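Local coordinates for multi-copper Oxidase CueO (Ochrobactrum, PDB 6EVG), which catalyses the copper-dependent oxidation of phenolic substrates, acting on lignin model compounds and lignosulfonate, probably with reduction of dioxygen to water, at residues Gly103-Val108 with His131-Gly136; Asn137-Ala142 with Val492-Asp497; Met192-Gly197 with Ser397-Ala402. One frame throughout, in Å; residues are numbered along the deposited sequence.

Contact 1: residues Gly103-Val108 with His131-Gly136. With EDO (1,2-ethanediol), chain C.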
# COMPACT_ATOMS: atom_id res chain seq x y z
N GLY A 103 -2.62 0.39 14.84
CA GLY A 103 -2.75 -1.03 15.16
C GLY A 103 -1.52 -1.84 14.76
O GLY A 103 -0.90 -1.60 13.71
N GLY A 104 -1.25 -2.87 15.53
CA GLY A 104 -0.16 -3.78 15.28
C GLY A 104 -0.10 -4.86 16.33
O GLY A 104 -1.00 -4.99 17.14
N PRO A 105 0.99 -5.63 16.34
CA PRO A 105 1.00 -6.87 17.19
C PRO A 105 1.06 -6.59 18.69
O PRO A 105 0.87 -7.55 19.44
CB PRO A 105 2.26 -7.61 16.70
CG PRO A 105 3.08 -6.54 16.11
CD PRO A 105 2.17 -5.52 15.48
N HIS A 106 1.34 -5.37 19.11
CA HIS A 106 1.31 -5.02 20.54
C HIS A 106 -0.04 -4.63 21.03
O HIS A 106 -0.24 -4.43 22.24
CB HIS A 106 2.33 -3.94 20.86
CG HIS A 106 3.73 -4.34 20.53
ND1 HIS A 106 4.46 -5.19 21.32
CD2 HIS A 106 4.50 -4.05 19.46
CE1 HIS A 106 5.64 -5.38 20.78
NE2 HIS A 106 5.69 -4.69 19.65
N ASN A 107 -1.02 -4.50 20.13
CA ASN A 107 -2.39 -4.11 20.51
C ASN A 107 -3.41 -4.78 19.62
O ASN A 107 -4.24 -4.13 19.01
CB ASN A 107 -2.53 -2.58 20.60
CG ASN A 107 -2.35 -1.82 19.28
OD1 ASN A 107 -1.59 -2.22 18.39
ND2 ASN A 107 -2.99 -0.63 19.18
N VAL A 108 -3.41 -6.09 19.61
CA VAL A 108 -4.32 -6.88 18.83
C VAL A 108 -5.74 -6.73 19.37
O VAL A 108 -5.96 -6.77 20.59
CB VAL A 108 -3.87 -8.35 18.84
CG1 VAL A 108 -4.88 -9.27 18.13
CG2 VAL A 108 -2.49 -8.52 18.18
N HIS A 131 -4.99 -2.08 6.70
CA HIS A 131 -4.92 -3.53 6.54
C HIS A 131 -4.33 -4.10 7.82
O HIS A 131 -3.76 -3.36 8.62
CB HIS A 131 -4.04 -3.87 5.33
CG HIS A 131 -2.66 -3.31 5.45
ND1 HIS A 131 -1.67 -3.90 6.21
CD2 HIS A 131 -2.14 -2.15 5.01
CE1 HIS A 131 -0.59 -3.13 6.14
NE2 HIS A 131 -0.84 -2.08 5.38
N PRO A 132 -4.42 -5.41 8.01
CA PRO A 132 -3.88 -6.00 9.27
C PRO A 132 -2.38 -5.88 9.31
O PRO A 132 -1.67 -5.86 8.29
CB PRO A 132 -4.29 -7.47 9.19
CG PRO A 132 -5.50 -7.46 8.27
CD PRO A 132 -5.14 -6.42 7.26
N HIS A 133 -1.85 -5.83 10.52
CA HIS A 133 -0.41 -5.83 10.75
C HIS A 133 -0.20 -6.64 12.03
O HIS A 133 -0.52 -6.20 13.14
CB HIS A 133 0.18 -4.43 10.86
CG HIS A 133 1.67 -4.47 10.92
ND1 HIS A 133 2.44 -4.84 9.83
CD2 HIS A 133 2.53 -4.27 11.94
CE1 HIS A 133 3.71 -4.86 10.20
NE2 HIS A 133 3.79 -4.53 11.49
N LEU A 134 0.31 -7.85 11.86
CA LEU A 134 0.36 -8.84 12.90
C LEU A 134 1.76 -9.46 12.98
O LEU A 134 2.59 -9.30 12.08
CB LEU A 134 -0.70 -9.93 12.62
CG LEU A 134 -2.14 -9.41 12.63
CD1 LEU A 134 -3.06 -10.45 12.03
CD2 LEU A 134 -2.58 -9.03 14.02
N HIS A 135 2.01 -10.24 14.02
CA HIS A 135 3.22 -11.03 14.20
C HIS A 135 2.99 -12.42 13.65
O HIS A 135 2.25 -13.23 14.21
CB HIS A 135 3.54 -11.07 15.69
CG HIS A 135 4.73 -11.91 16.00
ND1 HIS A 135 4.92 -12.48 17.25
CD2 HIS A 135 5.80 -12.25 15.26
CE1 HIS A 135 6.03 -13.19 17.22
NE2 HIS A 135 6.61 -13.05 16.04
N GLY A 136 3.57 -12.72 12.49
CA GLY A 136 3.50 -14.03 11.88
C GLY A 136 2.26 -14.39 11.09
O GLY A 136 2.26 -15.40 10.38
C1 EDO C . 2.04 0.67 14.61
O1 EDO C . 2.36 1.34 13.38
C2 EDO C . 2.33 -0.78 14.67
O2 EDO C . 1.85 -1.46 13.49

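Contact 2: residues Asn137-Ala142 with Val492-Asp497. With CU (copper (II) ion), chain B.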
# COMPACT_ATOMS: atom_id res chain seq x y z
N ASN A 137 1.22 -13.56 11.15
CA ASN A 137 -0.11 -13.82 10.59
C ASN A 137 -0.60 -12.77 9.59
O ASN A 137 -1.77 -12.78 9.21
CB ASN A 137 -1.17 -13.99 11.73
CG ASN A 137 -1.02 -15.25 12.44
OD1 ASN A 137 -1.54 -16.26 12.00
ND2 ASN A 137 -0.23 -15.25 13.49
N THR A 138 0.28 -11.85 9.24
CA THR A 138 -0.15 -10.78 8.36
C THR A 138 -0.50 -11.26 6.97
O THR A 138 -1.49 -10.82 6.38
CB THR A 138 0.96 -9.71 8.28
OG1 THR A 138 1.26 -9.19 9.55
CG2 THR A 138 0.58 -8.51 7.35
N ALA A 139 0.31 -12.12 6.42
CA ALA A 139 0.12 -12.57 5.04
C ALA A 139 -1.21 -13.24 4.82
O ALA A 139 -1.86 -13.01 3.78
CB ALA A 139 1.24 -13.49 4.61
N ARG A 140 -1.60 -14.10 5.74
CA ARG A 140 -2.84 -14.81 5.60
C ARG A 140 -4.04 -13.87 5.69
O ARG A 140 -4.98 -13.95 4.89
CB ARG A 140 -2.95 -15.90 6.66
CG ARG A 140 -4.22 -16.69 6.62
CD ARG A 140 -4.20 -17.87 7.60
NE ARG A 140 -3.89 -17.44 8.96
CZ ARG A 140 -4.75 -16.77 9.76
NH1 ARG A 140 -6.03 -16.61 9.43
NH2 ARG A 140 -4.35 -16.33 10.91
N GLN A 141 -4.06 -13.02 6.71
CA GLN A 141 -5.24 -12.13 6.87
C GLN A 141 -5.33 -11.14 5.73
O GLN A 141 -6.45 -10.82 5.27
CB GLN A 141 -5.17 -11.45 8.22
CG GLN A 141 -5.47 -12.38 9.39
CD GLN A 141 -5.97 -11.68 10.62
OE1 GLN A 141 -6.27 -10.48 10.60
NE2 GLN A 141 -6.07 -12.40 11.73
N ALA A 142 -4.20 -10.62 5.28
CA ALA A 142 -4.22 -9.72 4.09
C ALA A 142 -4.71 -10.48 2.85
O ALA A 142 -5.61 -10.00 2.14
CB ALA A 142 -2.85 -9.14 3.85
N VAL A 492 6.81 -7.50 1.45
CA VAL A 492 6.49 -8.86 1.02
C VAL A 492 6.02 -9.57 2.28
O VAL A 492 6.79 -9.74 3.20
CB VAL A 492 7.70 -9.56 0.35
CG1 VAL A 492 7.44 -11.03 0.15
CG2 VAL A 492 8.00 -8.90 -0.97
N LEU A 493 4.74 -9.90 2.32
CA LEU A 493 4.16 -10.27 3.61
C LEU A 493 4.75 -11.55 4.17
O LEU A 493 4.86 -11.71 5.41
CB LEU A 493 2.65 -10.35 3.49
CG LEU A 493 1.98 -9.05 3.03
CD1 LEU A 493 0.46 -9.24 3.06
CD2 LEU A 493 2.39 -7.88 3.90
N GLU A 494 5.14 -12.49 3.31
CA GLU A 494 5.84 -13.69 3.76
C GLU A 494 7.15 -13.34 4.48
O GLU A 494 7.50 -13.95 5.51
CB GLU A 494 6.11 -14.61 2.59
CG GLU A 494 4.87 -15.27 2.04
CD GLU A 494 3.87 -14.33 1.38
OE1 GLU A 494 4.32 -13.47 0.58
OE2 GLU A 494 2.66 -14.49 1.64
N HIS A 495 7.87 -12.35 3.95
CA HIS A 495 9.19 -11.96 4.52
C HIS A 495 8.95 -11.33 5.88
O HIS A 495 9.69 -11.63 6.84
CB HIS A 495 9.92 -11.01 3.59
CG HIS A 495 10.38 -11.65 2.34
ND1 HIS A 495 10.97 -10.85 1.37
CD2 HIS A 495 10.37 -12.93 1.91
CE1 HIS A 495 11.34 -11.69 0.41
NE2 HIS A 495 10.97 -12.94 0.69
N GLU A 496 7.99 -10.41 5.98
CA GLU A 496 7.66 -9.82 7.27
C GLU A 496 7.29 -10.93 8.31
O GLU A 496 7.74 -10.90 9.44
CB GLU A 496 6.46 -8.90 7.02
CG GLU A 496 5.94 -8.16 8.19
CD GLU A 496 4.59 -7.53 7.84
OE1 GLU A 496 4.42 -6.92 6.81
OE2 GLU A 496 3.79 -7.75 8.60
N ASP A 497 6.47 -11.90 7.88
CA ASP A 497 5.99 -12.95 8.79
C ASP A 497 7.13 -13.86 9.27
O ASP A 497 7.03 -14.38 10.38
CB ASP A 497 4.90 -13.80 8.16
CG ASP A 497 3.50 -13.17 8.11
OD1 ASP A 497 3.25 -12.21 8.89
OD2 ASP A 497 2.66 -13.72 7.39
CU CU B . 11.34 -8.88 1.39
O HOH W 1 0.31 -15.24 7.60

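Contact 3: residues Met192-Gly197 with Ser397-Ala402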
# COMPACT_ATOMS: atom_id res chain seq x y z
N MET A 192 9.14 -22.31 -0.79
CA MET A 192 9.52 -21.36 -1.82
C MET A 192 8.74 -20.07 -1.73
O MET A 192 9.29 -19.00 -1.98
CB MET A 192 9.41 -21.99 -3.22
CG MET A 192 10.58 -22.94 -3.49
SD MET A 192 12.20 -22.16 -3.66
CE MET A 192 12.20 -21.53 -5.34
N ASP A 193 7.46 -20.15 -1.39
CA ASP A 193 6.63 -18.93 -1.17
C ASP A 193 7.14 -18.13 -0.00
O ASP A 193 7.16 -16.90 -0.05
CB ASP A 193 5.17 -19.28 -0.94
CG ASP A 193 4.53 -19.98 -2.11
OD1 ASP A 193 4.80 -19.62 -3.29
OD2 ASP A 193 3.68 -20.88 -1.86
N LEU A 194 7.55 -18.81 1.06
CA LEU A 194 8.06 -18.06 2.23
C LEU A 194 9.38 -17.39 1.85
O LEU A 194 9.67 -16.26 2.28
CB LEU A 194 8.25 -18.95 3.45
CG LEU A 194 6.99 -19.51 4.03
CD1 LEU A 194 7.30 -20.40 5.25
CD2 LEU A 194 5.95 -18.41 4.38
N MET A 195 10.23 -18.08 1.06
CA MET A 195 11.54 -17.52 0.69
C MET A 195 11.41 -16.40 -0.33
O MET A 195 12.13 -15.38 -0.24
CB MET A 195 12.47 -18.57 0.20
CG MET A 195 12.91 -19.53 1.30
SD MET A 195 14.04 -20.81 0.85
CE MET A 195 15.46 -19.80 0.54
N HIS A 196 10.51 -16.51 -1.28
CA HIS A 196 10.48 -15.60 -2.46
C HIS A 196 9.27 -14.69 -2.51
O HIS A 196 9.24 -13.82 -3.36
CB HIS A 196 10.64 -16.39 -3.78
CG HIS A 196 11.95 -17.13 -3.84
ND1 HIS A 196 13.17 -16.50 -3.96
CD2 HIS A 196 12.24 -18.43 -3.65
CE1 HIS A 196 14.15 -17.39 -3.94
NE2 HIS A 196 13.60 -18.59 -3.78
N GLY A 197 8.31 -14.93 -1.62
CA GLY A 197 7.01 -14.24 -1.67
C GLY A 197 5.97 -15.08 -2.38
O GLY A 197 6.28 -15.82 -3.32
N SER A 397 7.59 -22.67 10.62
CA SER A 397 8.29 -23.22 9.47
C SER A 397 9.77 -23.44 9.69
O SER A 397 10.39 -24.18 8.91
CB SER A 397 8.09 -22.29 8.27
OG SER A 397 8.75 -21.06 8.47
N GLY A 398 10.36 -22.69 10.60
CA GLY A 398 11.84 -22.62 10.68
C GLY A 398 12.51 -21.62 9.82
O GLY A 398 13.71 -21.37 10.01
N VAL A 399 11.79 -21.03 8.87
CA VAL A 399 12.39 -20.03 8.01
C VAL A 399 12.54 -18.75 8.81
O VAL A 399 11.60 -18.34 9.52
CB VAL A 399 11.45 -19.78 6.79
CG1 VAL A 399 11.92 -18.61 5.96
CG2 VAL A 399 11.26 -21.04 5.96
N GLU A 400 13.67 -18.07 8.67
CA GLU A 400 13.92 -16.81 9.34
C GLU A 400 14.59 -15.84 8.39
O GLU A 400 15.45 -16.25 7.59
CB GLU A 400 14.76 -16.97 10.61
CG GLU A 400 14.21 -17.92 11.70
CD GLU A 400 15.14 -18.06 12.91
OE1 GLU A 400 16.29 -17.60 12.89
OE2 GLU A 400 14.76 -18.73 13.87
N MET A 401 14.27 -14.57 8.51
CA MET A 401 14.92 -13.48 7.78
C MET A 401 15.07 -12.32 8.74
O MET A 401 14.55 -12.32 9.88
CB MET A 401 14.07 -13.09 6.56
CG MET A 401 13.96 -14.17 5.56
SD MET A 401 13.06 -13.62 4.10
CE MET A 401 12.97 -15.11 3.22
N ALA A 402 15.73 -11.27 8.30
CA ALA A 402 15.99 -10.11 9.15
C ALA A 402 16.11 -8.87 8.32
O ALA A 402 16.55 -8.89 7.15
CB ALA A 402 17.28 -10.27 9.96

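Contact 1: residues Gly103-Val108 with His131-Gly136
Gly-104 and Pro-105 run alongside His-133 and Leu-134 in the same direction, two irregular loops whose CA atoms come within 5.0 Å for Gly-104 and His-133. They approach without a conventional backbone bond. Instead, the CA of Gly-104 offers a C-H to the carbonyl oxygen of His-133 at 3.3 Å, with an angle of 147° at the hydrogen; that oxygen also accepts a bond from the hydroxyl of Thr-89. Beyond Gly-104 the chain folds into a type I turn, closed by Asn-107 N donating to Gly-104 O, while the side-chain OD1 of Asn-107 takes a weak bond from Gly-104 N. Glycine suits position 104: its backbone is almost fully extended, and its CA comes right up to His-133 O. An ethanediol, probably a crystallisation additive, donates from O2 to Gly-103 O at 2.8 Å.

Pro-105 does most of the side-chain work. Its rigid ring bridges two histidines, with CD lying 3.8 Å from His-133 CD2, obliquely to the imidazole, and CB pressing on His-135 CB, also at 3.8 Å. The imidazole of His-133 swings anti to its own backbone N (chi1 -173°), which brings CD2 to the ethanediol O2 at 3.3 Å and lets the ring stack on His-489. At the outer end Val-108 CG2 meets Leu-134 CD2 at 4.2 Å, the two branched chains crossing at about a right angle. Both are compact apolar groups, apt for closing the margin of the loop pair.

His-131, Pro-132 and His-133 form a His-X-His motif characteristic of multicopper oxidases; in relatives such motifs supply ligands to the trinuclear copper cluster, so the loop of Gly-103 to Val-108 probably lies beside that site.

Contact 2: residues Asn137-Ala142 with Val492-Asp497
Leu-493 packs against Ala-139 where two short helices of a multicopper oxidase meet, one following the His-Pro-His motif and the other carrying the copper ligand His-495. Their axes pass 9.0 Å apart, with N-to-C directions 143° from each other. Small residues permit this closeness: CB of Leu-493 rests on the methyl CB of Ala-139 at 3.6 Å. From there CG points anti to the carbonyl carbon (chi1 -59°) and divides over the neighbouring helix. CD1 pushes against CB of Ala-142 at 3.4 Å, tighter than usual for two carbons, whereas CD2 reaches CG2 of Thr-138, and the two side chains cross at about a right angle. The methyls of Ala-139 and Ala-142 are small enough for Leu-493 to lie directly on the helix.

Polar groups flank the apolar seam. The hydroxyl of Thr-138 accepts from Leu-134 N and may also donate to Glu-496 OE2, although that second bond is not settled. Glu-494, its OE2 held by Tyr-187 and Asn-229, bends back near the Ala-139 methyl.

Asp-497 grips the first turn of helix 138-144, where the backbone N-H groups lack acceptors within the helix. Its OD1 takes Thr-138 N at 3.0 Å on the syn lone pair. OD2 takes Ala-139 N at 3.0 Å on the syn side, 25° out of the carboxylate plane, and accepts besides from a water 2.8 Å from OD2 that is itself bonded to Arg-140 N.

Contact 3: residues Met192-Gly197 with Ser397-Ala402
Leu-194, on the last turn of helix 191-196, projects toward the loop Ser-397 to Ala-402, which turns at Ser-397 and Gly-398 and is extended from Val-399, and gives up more surface than any other residue here. Its CD1 does the touching: it lies 3.6 Å from both CB and OG of Ser-397 and 4.1 Å from Val-399 CG2, so one methyl fills the angle between the two residues. Valine suits the inner side, being also packed against Asn-344 and Leu-347 of helix 341-348. Ser-397 makes an ST turn, its OG accepting from Val-399 N at 3.1 Å with a nearly straight approach of 160°, while Ala-394 O provides its other bond. An alanine here would remove the hydroxyl, and the Val-399 N-H would probably be left without its acceptor and the turn freer to shift from under the leucine methyl.

Met-401 enters from further along. Beyond CG its chain is fully extended (chi3 -175°), which drives CE to the C-terminal end of the helix, 3.6 Å from Leu-194 O and equally far from Met-195 O. A flexible, unbranched methionine can thread this distance, and its sulfur side passes the copper ligand His-495.

The chemistry is mainly apolar, with one cost. Met-195 O is satisfied by His-495 NE2, but Leu-194 O is buried with no hydrogen-bonding partner, a methyl being all that Met-401 can offer it.

Overall arrangement
Contact 2 is the middle of a row: its centre lies 11 Å from those of both contact 1 and contact 3, which stand 19 Å apart and do not touch. Toward contact 1, the joint is direct packing, as where His-133 CE1 meets Glu-496 OE2 at 3.3 Å; the two are consecutive in chain order, Gly-136 leading straight into Asn-137. Toward contact 3, the link is the copper ligand His-495: ND1 binds the metal at 2.0 Å, together with His-434 and Cys-490, and its far nitrogen is held by helix 191-196. The bound copper is about 6 Å from the side chain of Met-401 but about 12 Å from that of His-133, on the probable trinuclear side.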